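Local atomic coordinates of histone-lysine N-methyltransferase family member SUVH9 (Arabidopsis thaliana, PDB entry 4NJ5), a protein that plays a role in gene silencing, lacks methyltransferase activity, and may bind methylated DNA and recruit RNA polymerase V to chromatin. Residues F253-G258 against E275-E280; L363-S368 against R455-Y460; F447-S452 against P484-F489; R236-N241 against R376-L381. All coordinates share one frame; numbering follows the deposited sequence.

Interaction 1: F253-G258 against E275-E280; sequences FDISNG and EPLYYE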
# COMPACT_ATOMS: atom_id res chain seq x y z
N PHE A 253 -16.97 -17.66 -5.45
CA PHE A 253 -15.55 -17.34 -5.32
C PHE A 253 -14.93 -16.70 -6.56
O PHE A 253 -13.74 -16.38 -6.58
CB PHE A 253 -14.75 -18.58 -4.89
CG PHE A 253 -14.76 -18.82 -3.41
CD1 PHE A 253 -14.20 -17.89 -2.55
CD2 PHE A 253 -15.31 -19.97 -2.88
CE1 PHE A 253 -14.21 -18.10 -1.18
CE2 PHE A 253 -15.32 -20.19 -1.52
CZ PHE A 253 -14.77 -19.25 -0.67
N ASP A 254 -15.74 -16.52 -7.60
CA ASP A 254 -15.30 -15.84 -8.81
C ASP A 254 -16.49 -15.33 -9.63
O ASP A 254 -17.05 -16.07 -10.43
CB ASP A 254 -14.43 -16.77 -9.67
CG ASP A 254 -13.76 -16.05 -10.82
OD1 ASP A 254 -13.70 -14.80 -10.77
OD2 ASP A 254 -13.30 -16.72 -11.76
N ILE A 255 -16.87 -14.07 -9.41
CA ILE A 255 -17.96 -13.45 -10.16
C ILE A 255 -17.42 -12.98 -11.50
O ILE A 255 -18.16 -12.84 -12.46
CB ILE A 255 -18.58 -12.25 -9.42
CG1 ILE A 255 -17.54 -11.15 -9.25
CG2 ILE A 255 -19.14 -12.69 -8.10
CD1 ILE A 255 -18.13 -9.84 -8.75
N SER A 256 -16.12 -12.74 -11.54
CA SER A 256 -15.43 -12.54 -12.81
C SER A 256 -15.71 -13.73 -13.66
O SER A 256 -15.76 -13.67 -14.87
CB SER A 256 -13.94 -12.39 -12.59
OG SER A 256 -13.25 -13.45 -13.19
N ASN A 257 -15.85 -14.86 -13.00
CA ASN A 257 -16.31 -16.08 -13.65
C ASN A 257 -15.31 -16.48 -14.72
O ASN A 257 -15.65 -16.72 -15.89
CB ASN A 257 -17.74 -15.89 -14.23
CG ASN A 257 -18.62 -17.08 -14.03
OD1 ASN A 257 -19.47 -17.09 -13.13
ND2 ASN A 257 -18.39 -18.11 -14.83
N GLY A 258 -14.05 -16.54 -14.28
CA GLY A 258 -12.92 -16.90 -15.12
C GLY A 258 -12.56 -15.88 -16.20
O GLY A 258 -11.65 -16.11 -17.02
N GLU A 275 -26.93 -9.36 -5.60
CA GLU A 275 -26.97 -8.51 -6.79
C GLU A 275 -25.77 -8.59 -7.77
O GLU A 275 -25.99 -8.65 -8.98
CB GLU A 275 -27.23 -7.04 -6.42
CG GLU A 275 -27.07 -6.07 -7.59
CD GLU A 275 -27.52 -4.65 -7.27
OE1 GLU A 275 -28.74 -4.40 -7.27
OE2 GLU A 275 -26.65 -3.78 -7.04
N PRO A 276 -24.52 -8.59 -7.27
CA PRO A 276 -23.39 -8.61 -8.20
C PRO A 276 -23.40 -9.78 -9.19
O PRO A 276 -22.88 -9.63 -10.30
CB PRO A 276 -22.17 -8.71 -7.28
CG PRO A 276 -22.61 -8.06 -6.03
CD PRO A 276 -24.06 -8.44 -5.87
N LEU A 277 -23.99 -10.90 -8.80
CA LEU A 277 -24.11 -12.06 -9.68
C LEU A 277 -24.92 -11.75 -10.94
O LEU A 277 -24.64 -12.26 -12.02
CB LEU A 277 -24.77 -13.22 -8.93
CG LEU A 277 -23.93 -14.43 -8.53
CD1 LEU A 277 -22.48 -14.04 -8.28
CD2 LEU A 277 -24.51 -15.10 -7.29
N TYR A 278 -25.90 -10.87 -10.80
CA TYR A 278 -26.85 -10.57 -11.86
C TYR A 278 -26.36 -9.62 -12.95
O TYR A 278 -27.04 -9.41 -13.95
CB TYR A 278 -28.15 -10.08 -11.23
CG TYR A 278 -28.73 -11.06 -10.24
CD1 TYR A 278 -28.85 -12.40 -10.57
CD2 TYR A 278 -29.13 -10.66 -8.98
CE1 TYR A 278 -29.37 -13.31 -9.68
CE2 TYR A 278 -29.65 -11.57 -8.08
CZ TYR A 278 -29.77 -12.89 -8.44
OH TYR A 278 -30.29 -13.80 -7.56
N TYR A 279 -25.18 -9.03 -12.76
CA TYR A 279 -24.55 -8.28 -13.85
C TYR A 279 -23.80 -9.27 -14.72
O TYR A 279 -23.44 -10.36 -14.26
CB TYR A 279 -23.57 -7.23 -13.33
CG TYR A 279 -24.18 -6.17 -12.46
CD1 TYR A 279 -24.73 -5.02 -13.01
CD2 TYR A 279 -24.19 -6.29 -11.07
CE1 TYR A 279 -25.29 -4.04 -12.21
CE2 TYR A 279 -24.75 -5.32 -10.27
CZ TYR A 279 -25.30 -4.19 -10.84
OH TYR A 279 -25.85 -3.22 -10.04
N GLU A 280 -23.56 -8.91 -15.97
CA GLU A 280 -22.65 -9.67 -16.80
C GLU A 280 -21.26 -9.10 -16.56
O GLU A 280 -21.03 -7.91 -16.78
CB GLU A 280 -23.02 -9.57 -18.28
CG GLU A 280 -21.97 -10.15 -19.21
CD GLU A 280 -22.35 -10.03 -20.66
OE1 GLU A 280 -23.55 -10.10 -20.98
OE2 GLU A 280 -21.43 -9.85 -21.49

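Interaction 2: L363-S368 against R455-Y460; sequences LEVFRS and RNVACY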
# COMPACT_ATOMS: atom_id res chain seq x y z
N LEU A 363 -9.23 -9.85 -5.19
CA LEU A 363 -10.14 -8.89 -4.57
C LEU A 363 -11.43 -9.55 -4.10
O LEU A 363 -11.77 -10.67 -4.50
CB LEU A 363 -10.47 -7.77 -5.55
CG LEU A 363 -9.29 -7.05 -6.19
CD1 LEU A 363 -9.79 -6.04 -7.22
CD2 LEU A 363 -8.44 -6.37 -5.13
N GLU A 364 -12.15 -8.82 -3.26
CA GLU A 364 -13.38 -9.31 -2.66
C GLU A 364 -14.44 -8.22 -2.65
O GLU A 364 -14.22 -7.12 -2.15
CB GLU A 364 -13.10 -9.80 -1.24
CG GLU A 364 -14.32 -10.16 -0.43
CD GLU A 364 -13.97 -10.92 0.84
OE1 GLU A 364 -13.59 -12.11 0.74
OE2 GLU A 364 -14.07 -10.33 1.94
N VAL A 365 -15.59 -8.55 -3.24
CA VAL A 365 -16.76 -7.69 -3.21
C VAL A 365 -17.62 -8.17 -2.06
O VAL A 365 -18.11 -9.30 -2.08
CB VAL A 365 -17.55 -7.78 -4.52
CG1 VAL A 365 -18.82 -6.94 -4.46
CG2 VAL A 365 -16.68 -7.36 -5.69
N PHE A 366 -17.79 -7.34 -1.05
CA PHE A 366 -18.47 -7.77 0.16
C PHE A 366 -19.67 -6.89 0.48
O PHE A 366 -19.68 -5.69 0.19
CB PHE A 366 -17.50 -7.78 1.34
CG PHE A 366 -17.02 -6.41 1.74
CD1 PHE A 366 -15.98 -5.81 1.06
CD2 PHE A 366 -17.62 -5.73 2.79
CE1 PHE A 366 -15.53 -4.56 1.41
CE2 PHE A 366 -17.18 -4.48 3.15
CZ PHE A 366 -16.13 -3.89 2.46
N ARG A 367 -20.70 -7.50 1.05
CA ARG A 367 -21.89 -6.79 1.45
C ARG A 367 -21.56 -5.89 2.63
O ARG A 367 -20.74 -6.24 3.48
CB ARG A 367 -23.00 -7.78 1.82
CG ARG A 367 -24.32 -7.15 2.22
CD ARG A 367 -25.15 -6.75 1.01
NE ARG A 367 -26.52 -6.43 1.39
CZ ARG A 367 -26.95 -5.20 1.67
NH1 ARG A 367 -26.12 -4.17 1.60
NH2 ARG A 367 -28.22 -5.00 2.02
N SER A 368 -22.18 -4.72 2.66
CA SER A 368 -21.99 -3.75 3.73
C SER A 368 -23.31 -3.02 3.94
O SER A 368 -24.21 -3.12 3.11
CB SER A 368 -20.88 -2.76 3.35
OG SER A 368 -21.15 -1.45 3.84
N ARG A 455 -20.14 -4.79 -16.08
CA ARG A 455 -19.20 -4.13 -15.19
C ARG A 455 -18.22 -5.14 -14.61
O ARG A 455 -18.48 -6.35 -14.64
CB ARG A 455 -19.96 -3.47 -14.04
CG ARG A 455 -20.96 -4.41 -13.39
CD ARG A 455 -21.28 -4.01 -11.97
NE ARG A 455 -22.03 -2.76 -11.89
CZ ARG A 455 -22.16 -2.05 -10.78
NH1 ARG A 455 -21.57 -2.46 -9.66
NH2 ARG A 455 -22.86 -0.92 -10.78
N ASN A 456 -17.11 -4.65 -14.07
CA ASN A 456 -16.14 -5.49 -13.38
C ASN A 456 -16.13 -5.19 -11.88
O ASN A 456 -16.98 -4.44 -11.39
CB ASN A 456 -14.73 -5.28 -13.94
CG ASN A 456 -14.14 -3.93 -13.55
OD1 ASN A 456 -14.86 -2.94 -13.40
ND2 ASN A 456 -12.83 -3.88 -13.39
N VAL A 457 -15.16 -5.76 -11.17
CA VAL A 457 -15.05 -5.62 -9.72
C VAL A 457 -14.99 -4.15 -9.29
O VAL A 457 -15.64 -3.75 -8.31
CB VAL A 457 -13.83 -6.40 -9.17
CG1 VAL A 457 -12.54 -5.99 -9.89
CG2 VAL A 457 -13.69 -6.22 -7.66
N ALA A 458 -14.25 -3.35 -10.05
CA ALA A 458 -13.99 -1.95 -9.73
C ALA A 458 -15.26 -1.11 -9.60
O ALA A 458 -15.26 -0.05 -8.97
CB ALA A 458 -13.05 -1.33 -10.75
N CYS A 459 -16.35 -1.57 -10.21
CA CYS A 459 -17.59 -0.81 -10.21
C CYS A 459 -18.34 -0.96 -8.89
O CYS A 459 -19.35 -0.29 -8.67
CB CYS A 459 -18.47 -1.22 -11.39
SG CYS A 459 -17.75 -0.81 -13.00
N TYR A 460 -17.84 -1.82 -8.02
CA TYR A 460 -18.43 -1.96 -6.70
C TYR A 460 -17.65 -1.14 -5.66
O TYR A 460 -18.00 -1.12 -4.48
CB TYR A 460 -18.50 -3.44 -6.29
CG TYR A 460 -19.25 -4.32 -7.27
CD1 TYR A 460 -20.62 -4.47 -7.19
CD2 TYR A 460 -18.57 -4.98 -8.29
CE1 TYR A 460 -21.31 -5.27 -8.09
CE2 TYR A 460 -19.25 -5.79 -9.20
CZ TYR A 460 -20.62 -5.93 -9.09
OH TYR A 460 -21.30 -6.72 -9.98

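Interaction 3: F447-S452 against P484-F489; sequences FAMDVS and PRVMLF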
# COMPACT_ATOMS: atom_id res chain seq x y z
N PHE A 447 -16.49 11.51 -22.19
CA PHE A 447 -17.40 10.40 -22.46
C PHE A 447 -18.05 9.85 -21.18
O PHE A 447 -17.59 10.11 -20.07
CB PHE A 447 -16.72 9.28 -23.26
CG PHE A 447 -15.77 8.43 -22.46
CD1 PHE A 447 -14.42 8.72 -22.41
CD2 PHE A 447 -16.23 7.30 -21.78
CE1 PHE A 447 -13.55 7.93 -21.69
CE2 PHE A 447 -15.36 6.51 -21.06
CZ PHE A 447 -14.02 6.82 -21.01
N ALA A 448 -19.13 9.10 -21.36
CA ALA A 448 -19.85 8.54 -20.23
C ALA A 448 -19.79 7.02 -20.26
O ALA A 448 -19.55 6.42 -21.30
CB ALA A 448 -21.30 9.01 -20.24
N MET A 449 -20.01 6.42 -19.10
CA MET A 449 -19.99 4.97 -18.98
C MET A 449 -21.27 4.48 -18.34
O MET A 449 -21.75 5.05 -17.36
CB MET A 449 -18.80 4.53 -18.13
CG MET A 449 -17.46 5.01 -18.64
SD MET A 449 -16.09 4.44 -17.63
CE MET A 449 -16.22 2.67 -17.86
N ASP A 450 -21.82 3.41 -18.90
CA ASP A 450 -22.92 2.72 -18.26
C ASP A 450 -22.36 1.49 -17.57
O ASP A 450 -21.61 0.72 -18.17
CB ASP A 450 -23.97 2.32 -19.30
CG ASP A 450 -25.22 1.74 -18.66
OD1 ASP A 450 -26.26 2.44 -18.64
OD2 ASP A 450 -25.16 0.59 -18.18
N VAL A 451 -22.70 1.32 -16.29
CA VAL A 451 -22.27 0.16 -15.52
C VAL A 451 -23.46 -0.54 -14.87
O VAL A 451 -23.32 -1.20 -13.85
CB VAL A 451 -21.24 0.54 -14.43
CG1 VAL A 451 -19.94 0.99 -15.06
CG2 VAL A 451 -21.80 1.61 -13.51
N SER A 452 -24.63 -0.40 -15.48
CA SER A 452 -25.85 -0.97 -14.93
C SER A 452 -26.10 -2.40 -15.43
O SER A 452 -26.94 -3.11 -14.89
CB SER A 452 -27.05 -0.09 -15.29
OG SER A 452 -27.26 -0.07 -16.69
N PRO A 484 -9.80 7.20 -23.73
CA PRO A 484 -8.79 6.42 -23.02
C PRO A 484 -9.45 5.53 -21.98
O PRO A 484 -10.59 5.77 -21.61
CB PRO A 484 -7.96 7.50 -22.32
CG PRO A 484 -8.95 8.59 -22.06
CD PRO A 484 -9.87 8.59 -23.25
N ARG A 485 -8.74 4.51 -21.52
CA ARG A 485 -9.28 3.65 -20.48
C ARG A 485 -9.13 4.29 -19.11
O ARG A 485 -8.33 5.21 -18.92
CB ARG A 485 -8.62 2.27 -20.52
CG ARG A 485 -8.83 1.56 -21.85
CD ARG A 485 -8.45 0.10 -21.80
NE ARG A 485 -8.82 -0.57 -23.04
CZ ARG A 485 -9.96 -1.22 -23.23
NH1 ARG A 485 -10.21 -1.80 -24.40
NH2 ARG A 485 -10.85 -1.31 -22.25
N VAL A 486 -9.92 3.81 -18.16
CA VAL A 486 -9.88 4.30 -16.79
C VAL A 486 -9.16 3.26 -15.94
O VAL A 486 -9.68 2.16 -15.73
CB VAL A 486 -11.31 4.53 -16.25
CG1 VAL A 486 -11.27 5.22 -14.90
CG2 VAL A 486 -12.12 5.35 -17.25
N MET A 487 -7.97 3.60 -15.47
CA MET A 487 -7.16 2.66 -14.70
C MET A 487 -6.97 3.13 -13.27
O MET A 487 -6.70 4.30 -13.02
CB MET A 487 -5.80 2.46 -15.37
CG MET A 487 -5.89 1.93 -16.80
SD MET A 487 -6.63 0.30 -16.88
CE MET A 487 -6.32 -0.14 -18.59
N LEU A 488 -7.13 2.21 -12.32
CA LEU A 488 -7.07 2.56 -10.91
C LEU A 488 -5.75 2.17 -10.27
O LEU A 488 -5.21 1.09 -10.54
CB LEU A 488 -8.24 1.91 -10.16
CG LEU A 488 -9.61 2.23 -10.74
CD1 LEU A 488 -10.69 1.49 -9.99
CD2 LEU A 488 -9.87 3.73 -10.71
N PHE A 489 -5.24 3.05 -9.42
CA PHE A 489 -3.97 2.80 -8.75
C PHE A 489 -4.12 3.02 -7.25
O PHE A 489 -4.83 3.93 -6.82
CB PHE A 489 -2.89 3.74 -9.29
CG PHE A 489 -2.53 3.50 -10.73
CD1 PHE A 489 -3.35 3.96 -11.75
CD2 PHE A 489 -1.36 2.84 -11.06
CE1 PHE A 489 -3.02 3.75 -13.07
CE2 PHE A 489 -1.02 2.63 -12.39
CZ PHE A 489 -1.85 3.09 -13.40

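Interaction 4: R236-N241 against R376-L381; sequences RTLKTN and RSLDVL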
# COMPACT_ATOMS: atom_id res chain seq x y z
N ARG A 236 -4.48 -13.89 4.40
CA ARG A 236 -3.72 -15.01 3.84
C ARG A 236 -4.54 -16.29 3.84
O ARG A 236 -4.63 -17.00 2.83
CB ARG A 236 -2.42 -15.18 4.64
CG ARG A 236 -1.71 -16.50 4.39
CD ARG A 236 -0.72 -16.80 5.51
NE ARG A 236 0.47 -15.95 5.46
CZ ARG A 236 1.33 -15.81 6.46
NH1 ARG A 236 1.13 -16.45 7.60
NH2 ARG A 236 2.38 -15.02 6.32
N THR A 237 -5.16 -16.57 4.99
CA THR A 237 -5.98 -17.76 5.15
C THR A 237 -7.15 -17.73 4.16
O THR A 237 -7.57 -18.77 3.64
CB THR A 237 -6.50 -17.91 6.58
OG1 THR A 237 -5.39 -17.90 7.48
CG2 THR A 237 -7.28 -19.21 6.74
N LEU A 238 -7.67 -16.54 3.91
CA LEU A 238 -8.73 -16.37 2.92
C LEU A 238 -8.22 -16.70 1.52
O LEU A 238 -8.99 -17.09 0.65
CB LEU A 238 -9.27 -14.95 2.95
CG LEU A 238 -10.12 -14.59 4.16
CD1 LEU A 238 -10.71 -13.20 3.97
CD2 LEU A 238 -11.22 -15.63 4.35
N LYS A 239 -6.92 -16.53 1.30
CA LYS A 239 -6.33 -16.93 0.03
C LYS A 239 -6.08 -18.44 -0.05
O LYS A 239 -6.10 -19.01 -1.14
CB LYS A 239 -5.02 -16.18 -0.25
CG LYS A 239 -5.18 -14.68 -0.38
CD LYS A 239 -3.83 -14.00 -0.43
CE LYS A 239 -3.02 -14.46 -1.62
NZ LYS A 239 -1.74 -13.70 -1.73
N THR A 240 -5.83 -19.09 1.09
CA THR A 240 -5.48 -20.52 1.06
C THR A 240 -6.61 -21.47 1.46
O THR A 240 -6.74 -22.56 0.89
CB THR A 240 -4.22 -20.84 1.90
OG1 THR A 240 -4.46 -20.52 3.27
CG2 THR A 240 -3.02 -20.05 1.39
N ASN A 241 -7.41 -21.09 2.45
CA ASN A 241 -8.50 -21.95 2.92
C ASN A 241 -9.62 -21.14 3.58
O ASN A 241 -9.84 -21.25 4.79
CB ASN A 241 -7.96 -23.01 3.89
CG ASN A 241 -9.00 -24.06 4.24
OD1 ASN A 241 -10.06 -24.14 3.62
ND2 ASN A 241 -8.69 -24.88 5.24
N ARG A 376 -12.55 -4.91 -1.21
CA ARG A 376 -11.32 -4.94 -0.43
C ARG A 376 -10.34 -5.90 -1.10
O ARG A 376 -10.74 -6.73 -1.91
CB ARG A 376 -11.60 -5.41 1.00
CG ARG A 376 -12.40 -6.70 1.06
CD ARG A 376 -12.34 -7.34 2.45
NE ARG A 376 -13.27 -6.74 3.40
CZ ARG A 376 -14.42 -7.29 3.77
NH1 ARG A 376 -14.79 -8.46 3.28
NH2 ARG A 376 -15.20 -6.67 4.65
N SER A 377 -9.06 -5.79 -0.77
CA SER A 377 -8.04 -6.66 -1.36
C SER A 377 -7.52 -7.68 -0.35
O SER A 377 -7.27 -7.35 0.80
CB SER A 377 -6.88 -5.83 -1.89
OG SER A 377 -5.80 -6.66 -2.28
N LEU A 378 -7.34 -8.93 -0.79
CA LEU A 378 -6.71 -9.94 0.05
C LEU A 378 -5.20 -9.74 0.05
O LEU A 378 -4.51 -10.18 0.97
CB LEU A 378 -7.03 -11.36 -0.42
CG LEU A 378 -8.48 -11.77 -0.71
CD1 LEU A 378 -8.59 -13.29 -0.81
CD2 LEU A 378 -9.45 -11.25 0.33
N ASP A 379 -4.70 -9.08 -0.98
CA ASP A 379 -3.27 -8.88 -1.13
C ASP A 379 -2.86 -7.52 -0.57
O ASP A 379 -3.69 -6.63 -0.40
CB ASP A 379 -2.86 -8.98 -2.60
CG ASP A 379 -3.32 -10.27 -3.25
OD1 ASP A 379 -3.38 -11.30 -2.54
OD2 ASP A 379 -3.63 -10.26 -4.46
N VAL A 380 -1.58 -7.39 -0.27
CA VAL A 380 -1.02 -6.11 0.11
C VAL A 380 -0.97 -5.25 -1.14
O VAL A 380 -0.61 -5.73 -2.22
CB VAL A 380 0.40 -6.29 0.70
CG1 VAL A 380 1.15 -4.97 0.72
CG2 VAL A 380 0.32 -6.91 2.09
N LEU A 381 -1.35 -3.98 -1.01
CA LEU A 381 -1.25 -3.06 -2.13
C LEU A 381 -0.32 -1.92 -1.76
O LEU A 381 -0.53 -1.24 -0.75
CB LEU A 381 -2.63 -2.51 -2.50
CG LEU A 381 -3.68 -3.55 -2.90
CD1 LEU A 381 -5.03 -2.88 -3.04
CD2 LEU A 381 -3.28 -4.25 -4.19

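Interaction 1: F253-G258 against E275-E280
Ile255 meets Pro276 and Leu277, two neighbours in the turn that runs through 275-280. Taking that turn in order, Glu275 starts it: its carbonyl accepts the backbone N of Tyr278, and its OE2 receives a weak bond from the phenol of Tyr279. Pro276 follows, with CB 4.4 Å from CD1 of Ile255, a loose touch against the end of the isoleucine chain. Leu277 comes closer. Its CD1 lies 3.6 Å from CG2 of Ile255, and the two side chains pass at a slant. Ile255 reaches both partners because its branches diverge: CG1 stands between backbone N and carbonyl carbon (chi1 63°), carrying CD1 to the proline, while CG2 lies beside the backbone N and serves the leucine. The ring of Tyr279 folds back on the turn, with CA of Pro276 at its edge, in plane; Arg455 makes a cation-pi contact with the same ring.

The loop that offers Ile255 is tied up by Asp254. Its OD1 accepts the hydroxyl of Ser256 at 2.8 Å from OG, on the syn side, and also the backbone N of Val264; OD2 takes Gly258 N at 2.6 Å from above the carboxylate plane.

Both loops belong to the pre-SET region and converge on strand 264-267, where Leu266 touches Ile255, Pro276 and Leu277 alike. Leu277 also rests on Ile251 and Asn252 of strand 250-252, next to 264-267 in the mixed four-stranded sheet.

Interaction 2: L363-S368 against R455-Y460
Within the SET domain, the 3-10 turn Val457-Tyr460 packs on strand 363-367, an inner strand of a mixed four-stranded sheet, through Leu363 and Val365. The turn stands just ahead of the sequence that corresponds to the NHS motif of active SET enzymes. Leu363 crosses Val457 at about a right angle and puts CD1 3.8 Å from CG1 of that valine. Val365 divides its two methyls between two partners. CG2 packs on Val457 CG2 at 3.8 Å, whereas CG1, anti to the backbone N (chi1 177°), lies over a face of Tyr460, 4.3 Å from the ring centroid and 27° off the normal, a CH-pi contact. On the opposite face Arg455 NH1 is 3.2 Å above the ring plane, so the ring has a valine methyl over one face and the NH1 end of the guanidinium near the rim of the other.

With an alanine at Val365, Tyr460 would probably lose the methyl over that face and a gap would be likely to open beside Val457 CG2.

Asn456, bonded to Glu389 and Ala391, pins the turn from elsewhere; between the two segments themselves the contact is apolar and depends on shape fit.

Interaction 3: F447-S452 against P484-F489
The ring of Phe447 is swung between its own backbone N and carbonyl carbon (chi1 75°), which sends CE1 and CZ out to Pro484, while Met449 sets CG beside its backbone N (chi1 -56°) and runs extended as far as SD, which reaches Val486, bending only at the terminal methyl. These two side chains bridge two small sheets of the SET domain, the antiparallel pair 393-395/448-450 and the four-stranded sheet that contains 485-490. The strands are not hydrogen-bonded neighbours: the closest CA atoms, those of Phe447 and Pro484, are 9.5 Å apart, and side chains fill the distance between them.

Phe447 and Pro484 slide past each other in opposite directions. CE1 of the ring lies 4.1 Å from CD of the proline, and CZ comes within 3.6 Å of the Pro484 carbonyl O. Further along, Val486, whose CG2 lies beside its backbone N, meets Met449 SD at 4.1 Å from that methyl, with the two chains crossing at a slant; the same methyl lies 4.5 Å from Phe447 CZ, which joins the two halves of the contact. All four residues are buried.

Phe447 also meets the ring of Phe483 and touches Ala394 on the partner strand 393-395, and Val486 packs on Val471 of strand 469-475. Arg485 projects from the other side of its strand into salt bridges with Glu389 and Asp477.

At the far end of 447-452 the chain folds into an Asx turn: Asp450 OD2 accepts Ser452 N at 2.9 Å from above the carboxylate plane, and Ser452 OG at 2.7 Å through its syn lone pair.

Interaction 4: R236-N241 against R376-L381
Lys239, in the last turn of helix 228-240, carries most of this contact, meeting Leu378 with its aliphatic part and Asp379 with its ammonium group; Leu238 adds a smaller touch.

Lys239 CG lies 3.7 Å from CD1 of Leu378, and the two side chains run past each other in opposite directions. The same CD1 reaches the helix at Leu238, 4.2 Å from its CB. Leu378 itself is buried and also packs on Met497 and Arg362.

The ionic part lies farther out along the lysine. A bend at chi3 (61°) turns the end of the chain across the carboxylate of Asp379, giving a salt bridge of 3.0 Å from NZ to OD1. The nitrogen comes from above the carboxylate plane, 39° out of it. NZ also pairs with Glu183, so two carboxylates share one ammonium. An alanine at Lys239 would probably leave Asp379 OD1 and Glu183 without their common positive charge and uncover one side of Leu378.

Hydrogen bonds hold the aspartate in place. Its OD2 accepts the backbone N of Arg362 and the side-chain amide of Asn361, while the hydroxyl of Ser377 bonds to the Asp379 carbonyl at 2.8 Å from OG to O.

The arrangement is consistent with a joint between the SRA and SET parts: a helix end lies against the turn leaving strand 373-377, an outer strand of its sheet in the SET domain, while Glu183, within the SRA range, completes the charge cluster on the lysine.

Overall arrangement
From the N terminus, helix 228-240 opens interaction 4 at 236-241. The shorter loop of interaction 1 starts at 253-258 and closes at 275-280, wholly inside that span. Strand 363-367 then opens interaction 2 before 376-381 closes interaction 4, so these two cross; their strands are neighbours in one sheet, paired through their backbones. Segment 447-452 opens interaction 3, 455-460 closes interaction 2, and 484-489 closes interaction 3, a second crossing. Interactions 1 and 2 lie about 9 Å apart, centre to centre, with Tyr279 against Tyr460. Together they tie the pre-SET loops, the SET sheets and helix 228-240 into one body.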